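Basic helix-loop-helix, putative, expressed (Oryza sativa subsp. japonica, PDB 5LW0) binds ADP-ribose through its macrodomain and may link ADP-ribosylation to DNA interstrand crosslink repair. Local coordinates at residues A147-C159 / V169-Q181. Residues are numbered along the deposited sequence; the frame is centred on the assembly and turned at random. Where two conformers were deposited one is given.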
loop_
_atom_site.group_PDB
_atom_site.type_symbol
_atom_site.label_atom_id
_atom_site.label_comp_id
_atom_site.label_asym_id
_atom_site.label_seq_id
_atom_site.Cartn_x
_atom_site.Cartn_y
_atom_site.Cartn_z
ATOM N N ALA A 147 0.993 15.406 -1.693
ATOM C CA ALA A 147 2.326 15.503 -1.141
ATOM C C ALA A 147 3.387 15.424 -2.193
ATOM O O ALA A 147 4.402 16.082 -2.108
ATOM C CB ALA A 147 2.551 14.425 -0.091
ATOM N N ALA A 148 3.169 14.582 -3.209
ATOM C CA ALA A 148 4.156 14.344 -4.220
ATOM C C ALA A 148 4.199 15.466 -5.294
ATOM O O ALA A 148 5.253 15.733 -5.877
ATOM C CB ALA A 148 3.880 13.019 -4.911
ATOM N N GLY A 149 3.044 16.034 -5.556
ATOM C CA GLY A 149 2.882 17.077 -6.566
ATOM C C GLY A 149 2.853 16.541 -7.974
ATOM O O GLY A 149 2.774 15.326 -8.210
ATOM N N GLU A 150 2.829 17.460 -8.933
ATOM C CA GLU A 150 2.611 17.090 -10.314
ATOM C C GLU A 150 3.687 16.109 -10.852
ATOM O O GLU A 150 3.431 15.417 -11.788
ATOM C CB GLU A 150 2.514 18.382 -11.199
ATOM C CG GLU A 150 2.662 18.147 -12.706
ATOM C CD GLU A 150 1.514 17.313 -13.318
ATOM O OE1 GLU A 150 0.404 17.282 -12.732
ATOM O OE2 GLU A 150 1.741 16.688 -14.398
ATOM N N ASP A 151 4.886 16.068 -10.261
ATOM C CA ASP A 151 5.928 15.085 -10.653
ATOM C C ASP A 151 5.361 13.651 -10.687
ATOM O O ASP A 151 5.741 12.853 -11.520
ATOM C CB ASP A 151 7.149 15.092 -9.698
ATOM C CG ASP A 151 8.043 16.350 -9.864
ATOM O OD1 ASP A 151 8.037 16.944 -10.962
ATOM O OD2 ASP A 151 8.733 16.740 -8.891
ATOM N N LEU A 152 4.498 13.324 -9.731
ATOM C CA LEU A 152 3.974 11.945 -9.665
ATOM C C LEU A 152 3.023 11.671 -10.806
ATOM O O LEU A 152 3.070 10.593 -11.421
ATOM C CB LEU A 152 3.302 11.686 -8.325
ATOM C CG LEU A 152 2.677 10.291 -8.237
ATOM C CD1 LEU A 152 3.749 9.250 -8.436
ATOM C CD2 LEU A 152 1.977 10.154 -6.884
ATOM N N GLN A 153 2.209 12.661 -11.183
ATOM C CA GLN A 153 1.292 12.463 -12.336
ATOM C C GLN A 153 2.122 12.306 -13.659
ATOM O O GLN A 153 1.866 11.398 -14.453
ATOM C CB GLN A 153 0.222 13.565 -12.408
ATOM C CG GLN A 153 -0.798 13.274 -13.481
ATOM C CD GLN A 153 -2.064 14.116 -13.375
ATOM O OE1 GLN A 153 -2.040 15.246 -12.879
ATOM N NE2 GLN A 153 -3.179 13.537 -13.789
ATOM N N ARG A 154 3.167 13.132 -13.843
ATOM C CA ARG A 154 4.065 12.975 -14.995
ATOM C C ARG A 154 4.729 11.599 -15.052
ATOM O O ARG A 154 4.711 10.929 -16.077
ATOM C CB ARG A 154 5.128 14.083 -15.001
ATOM C CG ARG A 154 5.980 14.129 -16.248
ATOM C CD ARG A 154 6.983 15.289 -16.195
ATOM N NE ARG A 154 8.099 15.034 -15.276
ATOM C CZ ARG A 154 8.249 15.603 -14.070
ATOM N NH1 ARG A 154 9.300 15.293 -13.335
ATOM N NH2 ARG A 154 7.346 16.479 -13.586
ATOM N N ALA A 155 5.230 11.143 -13.903
ATOM C CA ALA A 155 5.928 9.895 -13.863
ATOM C C ALA A 155 4.989 8.723 -14.050
ATOM O O ALA A 155 5.337 7.727 -14.740
ATOM C CB ALA A 155 6.679 9.779 -12.563
ATOM N N THR A 156 3.799 8.830 -13.501
ATOM C CA THR A 156 2.839 7.717 -13.564
ATOM C C THR A 156 2.385 7.512 -15.019
ATOM O O THR A 156 2.325 6.362 -15.511
ATOM C CB THR A 156 1.641 7.995 -12.656
ATOM O OG1 THR A 156 2.063 8.077 -11.289
ATOM C CG2 THR A 156 0.594 6.951 -12.824
ATOM N N LYS A 157 2.123 8.622 -15.729
ATOM C CA LYS A 157 1.708 8.554 -17.142
ATOM C C LYS A 157 2.752 7.878 -18.054
ATOM O O LYS A 157 2.399 7.273 -19.041
ATOM C CB LYS A 157 1.424 9.971 -17.686
ATOM C CG LYS A 157 0.139 10.562 -17.188
ATOM C CD LYS A 157 -0.209 11.791 -18.029
ATOM C CE LYS A 157 -0.544 12.969 -17.168
ATOM N NZ LYS A 157 -1.834 12.767 -16.484
ATOM N N GLU A 158 4.019 7.964 -17.685
ATOM C CA GLU A 158 5.085 7.222 -18.363
ATOM C C GLU A 158 5.109 5.715 -18.116
ATOM O O GLU A 158 5.678 4.968 -18.922
ATOM C CB GLU A 158 6.428 7.850 -18.025
ATOM C CG GLU A 158 6.513 9.297 -18.504
ATOM C CD GLU A 158 7.624 10.111 -17.847
ATOM O OE1 GLU A 158 8.316 9.602 -16.937
ATOM O OE2 GLU A 158 7.784 11.293 -18.240
ATOM N N CYS A 159 4.454 5.245 -17.051
ATOM C CA CYS A 159 4.469 3.813 -16.692
ATOM C C CYS A 159 3.213 3.085 -17.144
ATOM O O CYS A 159 3.291 1.958 -17.598
ATOM C CB CYS A 159 4.661 3.664 -15.186
ATOM S SG CYS A 159 6.275 4.306 -14.669
ATOM N N VAL A 169 1.285 -0.955 -10.189
ATOM C CA VAL A 169 2.370 -0.450 -11.034
ATOM C C VAL A 169 3.314 0.425 -10.221
ATOM O O VAL A 169 2.885 1.237 -9.456
ATOM C CB VAL A 169 1.832 0.320 -12.277
ATOM C CG1 VAL A 169 1.021 1.495 -11.898
ATOM C CG2 VAL A 169 2.984 0.728 -13.201
ATOM N N ALA A 170 4.617 0.161 -10.371
ATOM C CA ALA A 170 5.655 0.864 -9.671
ATOM C C ALA A 170 6.069 2.032 -10.451
ATOM O O ALA A 170 6.348 1.930 -11.659
ATOM C CB ALA A 170 6.858 -0.038 -9.436
ATOM N N VAL A 171 6.141 3.166 -9.769
ATOM C CA VAL A 171 6.520 4.434 -10.441
ATOM C C VAL A 171 7.676 5.041 -9.698
ATOM O O VAL A 171 7.558 5.345 -8.504
ATOM C CB VAL A 171 5.334 5.404 -10.437
ATOM C CG1 VAL A 171 5.720 6.739 -11.104
ATOM C CG2 VAL A 171 4.117 4.776 -11.144
ATOM N N PRO A 172 8.791 5.343 -10.402
ATOM C CA PRO A 172 9.851 6.063 -9.703
ATOM C C PRO A 172 9.488 7.508 -9.505
ATOM O O PRO A 172 8.920 8.125 -10.398
ATOM C CB PRO A 172 11.067 5.954 -10.640
ATOM C CG PRO A 172 10.653 5.116 -11.755
ATOM C CD PRO A 172 9.165 4.969 -11.757
ATOM N N LEU A 173 9.723 8.014 -8.300
ATOM C CA LEU A 173 9.322 9.374 -7.936
ATOM C C LEU A 173 10.524 10.317 -8.159
ATOM O O LEU A 173 11.549 10.123 -7.536
ATOM C CB LEU A 173 8.919 9.432 -6.452
ATOM C CG LEU A 173 8.441 10.787 -5.966
ATOM C CD1 LEU A 173 7.190 11.261 -6.670
ATOM C CD2 LEU A 173 8.226 10.821 -4.471
ATOM N N PRO A 174 10.385 11.300 -9.080
ATOM C CA PRO A 174 11.501 12.211 -9.329
ATOM C C PRO A 174 12.022 12.866 -8.084
ATOM O O PRO A 174 11.253 13.196 -7.177
ATOM C CB PRO A 174 10.881 13.243 -10.264
ATOM C CG PRO A 174 9.831 12.484 -10.985
ATOM C CD PRO A 174 9.246 11.599 -9.918
ATOM N N SER A 175 13.339 13.060 -8.023
ATOM C CA SER A 175 13.973 13.623 -6.855
ATOM C C SER A 175 13.513 15.061 -6.574
ATOM O O SER A 175 13.602 15.554 -5.455
ATOM C CB SER A 175 15.470 13.575 -7.037
ATOM O OG SER A 175 16.105 13.673 -5.803
ATOM N N THR A 176 12.955 15.702 -7.574
ATOM C CA THR A 176 12.432 17.056 -7.410
ATOM C C THR A 176 11.135 17.102 -6.615
ATOM O O THR A 176 10.664 18.172 -6.216
ATOM C CB THR A 176 12.164 17.690 -8.806
ATOM O OG1 THR A 176 11.413 16.781 -9.607
ATOM C CG2 THR A 176 13.456 17.995 -9.520
ATOM N N SER A 177 10.518 15.933 -6.364
ATOM C CA SER A 177 9.266 15.924 -5.643
ATOM C C SER A 177 9.491 16.297 -4.190
ATOM O O SER A 177 10.364 15.735 -3.550
ATOM C CB SER A 177 8.622 14.533 -5.702
ATOM O OG SER A 177 7.469 14.522 -4.891
ATOM N N PRO A 178 8.639 17.197 -3.631
ATOM C CA PRO A 178 8.725 17.499 -2.208
ATOM C C PRO A 178 8.649 16.241 -1.317
ATOM O O PRO A 178 9.309 16.171 -0.280
ATOM C CB PRO A 178 7.506 18.409 -1.971
ATOM C CG PRO A 178 7.328 19.112 -3.281
ATOM C CD PRO A 178 7.691 18.094 -4.331
ATOM N N LEU A 179 7.859 15.244 -1.742
ATOM C CA LEU A 179 7.771 13.991 -0.994
ATOM C C LEU A 179 9.118 13.238 -0.952
ATOM O O LEU A 179 9.446 12.637 0.061
ATOM C CB LEU A 179 6.668 13.098 -1.580
ATOM C CG LEU A 179 6.416 11.774 -0.836
ATOM C CD1 LEU A 179 6.015 11.991 0.619
ATOM C CD2 LEU A 179 5.283 11.077 -1.558
ATOM N N HIS A 180 9.892 13.297 -2.048
ATOM C CA HIS A 180 11.208 12.701 -2.092
ATOM C C HIS A 180 12.155 13.533 -1.136
ATOM O O HIS A 180 12.870 12.994 -0.312
ATOM C CB HIS A 180 11.696 12.695 -3.588
ATOM C CG HIS A 180 12.845 11.766 -3.887
ATOM N ND1 HIS A 180 12.876 10.945 -5.008
ATOM C CD2 HIS A 180 14.020 11.566 -3.249
ATOM C CE1 HIS A 180 14.028 10.295 -5.041
ATOM N NE2 HIS A 180 14.736 10.652 -3.985
ATOM N N GLN A 181 12.139 14.846 -1.312
ATOM C CA GLN A 181 13.008 15.731 -0.538
ATOM C C GLN A 181 12.767 15.642 0.958
ATOM O O GLN A 181 13.711 15.591 1.723
ATOM C CB GLN A 181 12.852 17.166 -1.021
ATOM C CG GLN A 181 13.401 17.372 -2.425
ATOM C CD GLN A 181 12.916 18.656 -3.080
ATOM O OE1 GLN A 181 13.329 18.990 -4.201
ATOM N NE2 GLN A 181 12.010 19.361 -2.416
#
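In this macrodomain, helix 150-159 packs on edge strand 167-172 of the central sheet, and A155 meets V171 at their interface. The A155 methyl touches V171 CG1 at 3.5 Å; so small a side chain lets the helix approach, the axes of 150-159 and 169-172 passing 7.8 Å apart at 129°, nearer antiparallel than parallel. V171, branched at CB, spreads over the helix: with CG1 anti to its own N (chi1 179°), that methyl lies against A155 and L152, while CG2 faces T156. T156 turns OG1 back onto L152 O, 2.7 Å away, and its N reaches that oxygen from the opposite face, gripping the carbonyl twice. At the far end, C159 CB meets V169 CG2.

Beyond the strand, polar groups tie the turn 174-177 to the helix start. T176 OG1 donates to D151 OD2 over 2.8 Å from above the carboxylate plane, while OD1 uses its anti lone pair in a salt bridge to R154 NH2. The carboxylate is thus held through both its oxygens, and R154 NH1 rests near P174 CG. S177, the N-cap of helix 178-183, accepts from L179 N and gives its OG hydrogen to A148 O at 2.7 Å, where helix 139-148 ends and G149, at positive phi, turns the chain. A148 CB touches both L173 CD1 and L179 CD2.

The A147 side chain is about 8 Å from bound ADP-ribose, so this end lies close to the pocket. Strand 187-192 pairs with 167-172, its H190 bonding T156 OG1 and its I188 packing on L152, while Y145 of helix 139-148 touches both L152 and T156.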